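PDB 4HMW: pyridoxamine 5'-phosphate oxidase from Burkholderia, which uses FMN and molecular oxygen to catalyse several oxidations in the terminal steps of phenazine antibiotic biosynthesis. Local coordinates for residues C81-S86 with P172-G177. Numbering follows the deposited sequence. Where two conformers were deposited one is given.
Sequences CTHSTS and PPRFVG. With FMN (flavin mononucleotide), chain D.
Two antiparallel strand ends of the FMN-binding split barrel meet where T82 pairs with V176, a case of a strand end that pairs with its neighbour through some backbone atoms and offers others to a cofactor. The hydrogen-bonded pair is closed by T82 N to V176 O and V176 N to T82 O, both 3.1 Å and the latter almost straight at 177°. Where the strand turns away, S84 N reaches a lone pair of R174 O at 2.7 Å. Facing away from this pairing, C81 O accepts from flavin N3 at 2.8 Å. T82 OG1, held opposite its own backbone N (chi1 -167°), donates to flavin O2 at 2.7 Å and is also hydrogen-bonded to K88 NZ. On the sheet face of C81, H83 and F175, the CB of C81 packs 3.6 Å from F175 CZ, with its sulfur lying obliquely to the ring. H83, which by similarity to relatives probably binds substrate, runs alongside the extended R174 chain; R174 NH2 bonds to S143 O. Water joins S84 OG to P173 O. Helix 122-130 borders the pairing through L128, which touches C81, and through W129, whose ring meets F175 edge-to-face, while M136 of helix 134-142 also touches that phenyl ring.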
loop_
_atom_site.group_PDB
_atom_site.type_symbol
_atom_site.label_atom_id
_atom_site.label_comp_id
_atom_site.label_asym_id
_atom_site.label_seq_id
_atom_site.Cartn_x
_atom_site.Cartn_y
_atom_site.Cartn_z
ATOM N N CYS B 81 13.727 -4.103 -7.788
ATOM C CA CYS B 81 14.123 -3.604 -9.115
ATOM C C CYS B 81 12.974 -2.901 -9.842
ATOM O O CYS B 81 11.819 -3.260 -9.685
ATOM C CB CYS B 81 14.584 -4.750 -10.008
ATOM S SG CYS B 81 16.042 -5.552 -9.403
ATOM N N THR B 82 13.307 -1.941 -10.689
ATOM C CA THR B 82 12.300 -1.244 -11.432
ATOM C C THR B 82 12.982 -0.451 -12.554
ATOM O O THR B 82 14.174 -0.530 -12.722
ATOM C CB THR B 82 11.505 -0.302 -10.537
ATOM O OG1 THR B 82 10.345 0.119 -11.263
ATOM C CG2 THR B 82 12.332 0.914 -10.090
ATOM N N HIS B 83 12.213 0.277 -13.342
ATOM C CA HIS B 83 12.797 1.135 -14.369
ATOM C C HIS B 83 13.021 2.516 -13.784
ATOM O O HIS B 83 12.108 3.089 -13.219
ATOM C CB HIS B 83 11.883 1.267 -15.573
ATOM C CG HIS B 83 11.751 0.010 -16.371
ATOM N ND1 HIS B 83 11.627 -0.005 -17.739
ATOM C CD2 HIS B 83 11.638 -1.281 -15.974
ATOM C CE1 HIS B 83 11.515 -1.251 -18.166
ATOM N NE2 HIS B 83 11.506 -2.045 -17.108
ATOM N N SER B 84 14.226 3.049 -13.909
ATOM C CA SER B 84 14.543 4.356 -13.313
ATOM C C SER B 84 13.714 5.462 -13.930
ATOM O O SER B 84 13.541 6.517 -13.318
ATOM C CB SER B 84 16.029 4.684 -13.446
ATOM O OG SER B 84 16.394 4.872 -14.819
ATOM N N THR B 85 13.188 5.215 -15.127
ATOM C CA THR B 85 12.410 6.214 -15.855
ATOM C C THR B 85 10.917 6.057 -15.677
ATOM O O THR B 85 10.116 6.765 -16.310
ATOM C CB THR B 85 12.722 6.154 -17.364
ATOM O OG1 THR B 85 12.642 4.781 -17.801
ATOM C CG2 THR B 85 14.098 6.718 -17.629
ATOM N N SER B 86 10.539 5.100 -14.840
ATOM C CA SER B 86 9.134 4.933 -14.503
ATOM C C SER B 86 8.700 6.093 -13.602
ATOM O O SER B 86 9.518 6.923 -13.199
ATOM C CB SER B 86 8.934 3.599 -13.790
ATOM O OG SER B 86 9.542 3.615 -12.512
ATOM N N PRO B 172 19.245 -2.932 -19.987
ATOM C CA PRO B 172 18.990 -1.517 -20.293
ATOM C C PRO B 172 19.414 -0.645 -19.123
ATOM O O PRO B 172 19.170 -1.039 -17.998
ATOM C CB PRO B 172 17.461 -1.450 -20.431
ATOM C CG PRO B 172 17.002 -2.848 -20.640
ATOM C CD PRO B 172 18.019 -3.751 -20.008
ATOM N N PRO B 173 20.013 0.526 -19.374
ATOM C CA PRO B 173 20.481 1.363 -18.263
ATOM C C PRO B 173 19.354 1.741 -17.299
ATOM O O PRO B 173 19.627 1.949 -16.119
ATOM C CB PRO B 173 21.073 2.609 -18.964
ATOM C CG PRO B 173 20.717 2.448 -20.459
ATOM C CD PRO B 173 20.485 1.008 -20.693
ATOM N N ARG B 174 18.113 1.782 -17.775
ATOM C CA ARG B 174 16.989 2.125 -16.892
ATOM C C ARG B 174 16.638 1.023 -15.930
ATOM O O ARG B 174 15.945 1.287 -14.947
ATOM C CB ARG B 174 15.745 2.527 -17.686
ATOM C CG ARG B 174 15.088 1.400 -18.498
ATOM C CD ARG B 174 13.990 1.942 -19.414
ATOM N NE ARG B 174 13.442 0.903 -20.289
ATOM C CZ ARG B 174 13.983 0.539 -21.446
ATOM N NH1 ARG B 174 15.101 1.103 -21.880
ATOM N NH2 ARG B 174 13.409 -0.407 -22.167
ATOM N N PHE B 175 17.059 -0.208 -16.208
ATOM C CA PHE B 175 16.750 -1.286 -15.264
ATOM C C PHE B 175 17.749 -1.262 -14.121
ATOM O O PHE B 175 18.936 -1.562 -14.307
ATOM C CB PHE B 175 16.774 -2.662 -15.938
ATOM C CG PHE B 175 16.384 -3.784 -15.009
ATOM C CD1 PHE B 175 17.343 -4.446 -14.269
ATOM C CD2 PHE B 175 15.050 -4.152 -14.860
ATOM C CE1 PHE B 175 16.975 -5.468 -13.379
ATOM C CE2 PHE B 175 14.677 -5.178 -13.982
ATOM C CZ PHE B 175 15.633 -5.829 -13.250
ATOM N N VAL B 176 17.262 -0.907 -12.931
ATOM C CA VAL B 176 18.130 -0.698 -11.785
ATOM C C VAL B 176 17.528 -1.280 -10.512
ATOM O O VAL B 176 16.317 -1.512 -10.425
ATOM C CB VAL B 176 18.386 0.804 -11.565
ATOM C CG1 VAL B 176 19.021 1.420 -12.798
ATOM C CG2 VAL B 176 17.106 1.549 -11.255
ATOM N N GLY B 177 18.377 -1.509 -9.523
ATOM C CA GLY B 177 17.905 -1.923 -8.213
ATOM C C GLY B 177 18.025 -0.788 -7.214
ATOM O O GLY B 177 18.858 0.121 -7.376
HETATM N N1 FMN D . 7.042 -3.258 -11.058
HETATM C C2 FMN D . 8.401 -3.115 -10.959
HETATM O O2 FMN D . 8.948 -2.181 -11.568
HETATM N N3 FMN D . 9.151 -4.003 -10.207
HETATM C C4 FMN D . 8.554 -5.037 -9.526
HETATM O O4 FMN D . 9.257 -5.807 -8.844
HETATM C C4A FMN D . 7.171 -5.194 -9.621
HETATM N N5 FMN D . 6.548 -6.233 -8.965
HETATM C C5A FMN D . 5.160 -6.347 -9.042
HETATM C C6 FMN D . 4.532 -7.375 -8.347
HETATM C C7 FMN D . 3.150 -7.496 -8.385
HETATM C C7M FMN D . 2.471 -8.629 -7.648
HETATM C C8 FMN D . 2.404 -6.592 -9.151
HETATM C C8M FMN D . 0.907 -6.718 -9.225
HETATM C C9 FMN D . 3.042 -5.558 -9.848
HETATM C C9A FMN D . 4.410 -5.434 -9.784
HETATM N N10 FMN D . 5.048 -4.416 -10.507
HETATM C C10 FMN D . 6.408 -4.291 -10.383
HETATM C "C1'" FMN D . 4.278 -3.425 -11.339
HETATM C "C2'" FMN D . 3.957 -2.186 -10.549
HETATM O "O2'" FMN D . 2.823 -2.429 -9.728
HETATM C "C3'" FMN D . 3.679 -0.985 -11.435
HETATM O "O3'" FMN D . 2.749 -1.283 -12.470
HETATM C "C4'" FMN D . 4.974 -0.424 -12.020
HETATM O "O4'" FMN D . 6.234 -0.795 -11.516
HETATM C "C5'" FMN D . 4.838 0.928 -12.658
HETATM O "O5'" FMN D . 4.731 1.787 -11.544
HETATM P P FMN D . 4.807 3.395 -11.652
HETATM O O1P FMN D . 6.273 3.692 -11.628
HETATM O O2P FMN D . 4.110 3.802 -12.950
HETATM O O3P FMN D . 4.075 3.891 -10.411
HETATM O O HOH W 1 19.149 4.419 -14.923
#